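Local structure of diaminobutyrate-pyruvate transaminase and L-2,4-diaminobutyrate decarboxylase (Vibrio parahaemolyticus, 2QMA) at residues I249-A252 with K253-L257; D233-A236 with D237-D241. The protein is probably a pyridoxal-phosphate-dependent transaminase and decarboxylase, with this chain forming its C-terminal, decarboxylase-like domain. All blocks are in the same frame, centred on the assembly; numbering follows the deposited sequence.

Overall arrangement
Contact 2 (D233-D241) comes first along the chain and contact 1 (I249-L257) follows. Their centres lie about 22 Å apart, and their nearest atoms about 8 Å, so they do not touch. Both belong to the link between strand 229-232, the edge strand of the seven-stranded mixed sheet, and strand 258-265, two places in. The two strands run parallel, and helix 245-254 makes this a beta-alpha-beta connection. Contact 2 is the turn that follows the edge strand; contact 1 ends the helix and turns the chain into the next strand. Both lie away from the predicted cofactor lysine, at the two ends of the connection.

Contact 1: I249-A252 with K253-L257; sequences IAQA and KAEGL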
loop_
_atom_site.group_PDB
_atom_site.type_symbol
_atom_site.label_atom_id
_atom_site.label_comp_id
_atom_site.label_asym_id
_atom_site.label_seq_id
_atom_site.Cartn_x
_atom_site.Cartn_y
_atom_site.Cartn_z
ATOM N N ILE A 249 28.635 -17.612 12.014
ATOM C CA ILE A 249 27.828 -17.263 13.156
ATOM C C ILE A 249 28.645 -17.451 14.450
ATOM O O ILE A 249 28.661 -16.566 15.307
ATOM C CB ILE A 249 26.555 -18.107 13.192
ATOM C CG1 ILE A 249 25.694 -17.751 11.999
ATOM C CG2 ILE A 249 25.784 -17.848 14.524
ATOM C CD1 ILE A 249 24.596 -18.727 11.692
ATOM N N ALA A 250 29.340 -18.600 14.581
ATOM C CA ALA A 250 30.110 -18.872 15.802
ATOM C C ALA A 250 31.141 -17.778 16.024
ATOM O O ALA A 250 31.319 -17.302 17.132
ATOM C CB ALA A 250 30.793 -20.241 15.717
ATOM N N GLN A 251 31.814 -17.377 14.957
ATOM C CA GLN A 251 32.849 -16.348 15.030
ATOM C C GLN A 251 32.284 -14.978 15.412
ATOM O O GLN A 251 32.923 -14.212 16.164
ATOM C CB GLN A 251 33.593 -16.258 13.693
ATOM C CG GLN A 251 35.002 -15.666 13.793
ATOM C CD GLN A 251 35.029 -14.160 13.634
ATOM O OE1 GLN A 251 34.192 -13.584 12.932
ATOM N NE2 GLN A 251 36.005 -13.505 14.282
ATOM N N ALA A 252 31.123 -14.642 14.846
ATOM C CA ALA A 252 30.431 -13.391 15.210
ATOM C C ALA A 252 30.183 -13.396 16.695
ATOM O O ALA A 252 30.482 -12.412 17.384
ATOM C CB ALA A 252 29.110 -13.273 14.474
ATOM N N LYS A 253 29.614 -14.492 17.204
ATOM C CA LYS A 253 29.349 -14.558 18.660
ATOM C C LYS A 253 30.619 -14.501 19.509
ATOM O O LYS A 253 30.641 -13.900 20.604
ATOM C CB LYS A 253 28.525 -15.786 18.990
ATOM C CG LYS A 253 27.144 -15.783 18.316
ATOM C CD LYS A 253 26.156 -16.712 19.044
ATOM C CE LYS A 253 26.298 -18.131 18.565
ATOM N NZ LYS A 253 25.629 -19.196 19.413
ATOM N N ALA A 254 31.673 -15.137 19.000
ATOM C CA ALA A 254 32.988 -15.112 19.661
ATOM C C ALA A 254 33.585 -13.686 19.756
ATOM O O ALA A 254 34.263 -13.348 20.740
ATOM C CB ALA A 254 33.939 -16.069 18.962
ATOM N N GLU A 255 33.314 -12.849 18.755
ATOM C CA GLU A 255 33.668 -11.421 18.789
ATOM C C GLU A 255 32.748 -10.492 19.617
ATOM O O GLU A 255 32.946 -9.281 19.580
ATOM C CB GLU A 255 33.590 -10.864 17.390
ATOM C CG GLU A 255 34.558 -11.368 16.415
ATOM C CD GLU A 255 34.350 -10.677 15.093
ATOM O OE1 GLU A 255 33.528 -9.726 15.041
ATOM O OE2 GLU A 255 34.997 -11.074 14.110
ATOM N N GLY A 256 31.726 -11.028 20.288
ATOM C CA GLY A 256 30.783 -10.201 21.046
ATOM C C GLY A 256 29.553 -9.736 20.243
ATOM O O GLY A 256 28.678 -9.047 20.789
ATOM N N LEU A 257 29.469 -10.118 18.959
ATOM C CA LEU A 257 28.254 -9.848 18.156
ATOM C C LEU A 257 27.082 -10.787 18.521
ATOM O O LEU A 257 27.276 -11.875 19.109
ATOM C CB LEU A 257 28.570 -9.855 16.639
ATOM C CG LEU A 257 29.762 -8.955 16.225
ATOM C CD1 LEU A 257 30.070 -9.149 14.740
ATOM C CD2 LEU A 257 29.452 -7.489 16.524
#
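A252 and L257 meet where helix 245-254 ends in a Schellman motif. The carbonyl oxygen of A252 accepts the backbone N-H of L257, with A252 O to L257 N at 3.0 Å, and inside this wider loop G256 N reaches K253 O at 3.1 Å. The chain can close in this way because G256 takes a positive phi of 91°, a conformation that suits glycine because a side chain there would press on the carbonyl oxygen of E255. Wrapping back, L257 brings its CB to 3.3 Å from A252 O and to 4.1 Å from the methyl CB of A252. The carbonyl is therefore bonded and also flanked by apolar carbon. A252 itself is buried and packs on P259, at the start of strand 258-265.

One turn earlier, K253 N is bonded to I249 O at 3.0 Å in a regular helical link. The lysine side chain then runs back alongside I249, both pointing the same way. A bend about the CG-CD bond (chi3 -85°) swings CE toward I249, to 4.1 Å from I249 CG2. Beyond it the chain runs on extended to NZ, which is hydrogen-bonded to ND1 of H287, so an aliphatic shaft lies along the helix while the amine is held outside it.

On the exposed flank, Q251 reaches across the last turn to E255. In the given one of its two conformers, and so tentatively, Q251 NE2 lies 2.6 Å from E255 OE2, approaching on the anti side of a carboxylate turned 79° from the amide plane.

Contact 2: D233-A236 with D237-D241; sequences DANA and DGTMD
N235 turns its side chain across the hairpin onto T239 and D241. Its CB starts 3.6 Å from T239 O and is similarly close to D237 OD1, so the first carbon already lies between polar atoms of the turn and of the returning limb. From there CG is directed beside the backbone N, anti to the carbonyl carbon (chi1 -62°), which brings the amide over the T239 side. Its nitrogen donates to a hydroxyl: N235 ND2 to T239 OG1 is 2.9 Å, with the oxygen close to the amide plane and an N-H...O angle of 158°. The same ND2 is 3.1 Å from M240 O. The other branch, OD1, turns to D241, whose side chain crosses it at roughly a right angle; N235 OD1 rests 3.6 Å from D241 CG, while D241 OD1 is hydrogen-bonded to T243.

The backbone under this amide is a type I beta turn from N235 to G238 with a G1 beta bulge at G238, a common way to close a hairpin. N235 N is bonded to T239 O at 2.7 Å, G238 N returns to N235 O, and G238 adopts the positive phi the bulge needs. Beyond it, A234 and M240, a selenomethionine, form a single non-hydrogen-bonded antiparallel pair, and D241 N is bonded to D233 O. M240 N, on the returning limb, is bonded outward to D275 OD1.

The T239 hydroxyl passes the chain of bonds on. T239 OG1 donates to D237 OD1 at 2.7 Å, on that oxygen's syn lone pair, and the same oxygen accepts T239 N at 2.9 Å from the anti side, completing an Asx turn.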
loop_
_atom_site.group_PDB
_atom_site.type_symbol
_atom_site.label_atom_id
_atom_site.label_comp_id
_atom_site.label_asym_id
_atom_site.label_seq_id
_atom_site.Cartn_x
_atom_site.Cartn_y
_atom_site.Cartn_z
ATOM N N ASP A 233 28.580 -15.954 1.826
ATOM C CA ASP A 233 28.803 -16.236 0.416
ATOM C C ASP A 233 27.656 -17.044 -0.164
ATOM O O ASP A 233 27.041 -17.851 0.546
ATOM C CB ASP A 233 30.094 -17.027 0.244
ATOM C CG ASP A 233 31.334 -16.198 0.550
ATOM O OD1 ASP A 233 31.215 -14.953 0.592
ATOM O OD2 ASP A 233 32.419 -16.795 0.745
ATOM N N ALA A 234 27.356 -16.777 -1.430
ATOM C CA ALA A 234 26.420 -17.542 -2.217
ATOM C C ALA A 234 27.166 -18.545 -3.125
ATOM O O ALA A 234 28.294 -18.297 -3.600
ATOM C CB ALA A 234 25.523 -16.621 -3.044
ATOM N N ASN A 235 26.542 -19.688 -3.329
ATOM C CA ASN A 235 26.991 -20.605 -4.341
ATOM C C ASN A 235 26.806 -19.957 -5.713
ATOM O O ASN A 235 26.128 -18.927 -5.834
ATOM C CB ASN A 235 26.192 -21.884 -4.212
ATOM C CG ASN A 235 26.416 -22.551 -2.884
ATOM O OD1 ASN A 235 27.539 -22.900 -2.558
ATOM N ND2 ASN A 235 25.363 -22.725 -2.110
ATOM N N ALA A 236 27.431 -20.546 -6.735
ATOM C CA ALA A 236 27.283 -20.083 -8.118
ATOM C C ALA A 236 25.816 -20.131 -8.589
ATOM O O ALA A 236 25.376 -19.226 -9.281
ATOM C CB ALA A 236 28.186 -20.884 -9.058
ATOM N N ASP A 237 25.056 -21.152 -8.174
ATOM C CA ASP A 237 23.631 -21.221 -8.522
ATOM C C ASP A 237 22.737 -20.175 -7.802
ATOM O O ASP A 237 21.521 -20.139 -8.028
ATOM C CB ASP A 237 23.077 -22.653 -8.359
ATOM C CG ASP A 237 22.777 -23.018 -6.899
ATOM O OD1 ASP A 237 23.065 -22.206 -5.991
ATOM O OD2 ASP A 237 22.246 -24.133 -6.680
ATOM N N GLY A 238 23.341 -19.313 -6.987
ATOM C CA GLY A 238 22.603 -18.264 -6.281
ATOM C C GLY A 238 22.140 -18.579 -4.852
ATOM O O GLY A 238 21.745 -17.673 -4.118
ATOM N N THR A 239 22.164 -19.860 -4.462
ATOM C CA THR A 239 21.773 -20.272 -3.099
ATOM C C THR A 239 22.838 -19.851 -2.049
ATOM O O THR A 239 24.025 -19.707 -2.356
ATOM C CB THR A 239 21.543 -21.804 -3.028
ATOM O OG1 THR A 239 22.753 -22.493 -3.337
ATOM C CG2 THR A 239 20.471 -22.260 -4.052
HETATM N N MSE A 240 22.422 -19.678 -0.796
HETATM C CA MSE A 240 23.358 -19.360 0.291
HETATM C C MSE A 240 24.362 -20.525 0.443
HETATM O O MSE A 240 23.950 -21.707 0.456
HETATM C CB MSE A 240 22.589 -19.205 1.619
HETATM C CG MSE A 240 23.468 -18.633 2.722
HETATM SE SE MSE A 240 22.564 -18.683 4.427
HETATM C CE MSE A 240 21.372 -17.202 4.238
ATOM N N ASP A 241 25.667 -20.211 0.548
ATOM C CA ASP A 241 26.662 -21.273 0.856
ATOM C C ASP A 241 26.601 -21.713 2.326
ATOM O O ASP A 241 27.198 -21.054 3.201
ATOM C CB ASP A 241 28.119 -20.869 0.473
ATOM C CG ASP A 241 29.097 -22.064 0.532
ATOM O OD1 ASP A 241 28.754 -23.124 1.103
ATOM O OD2 ASP A 241 30.212 -21.939 -0.006
#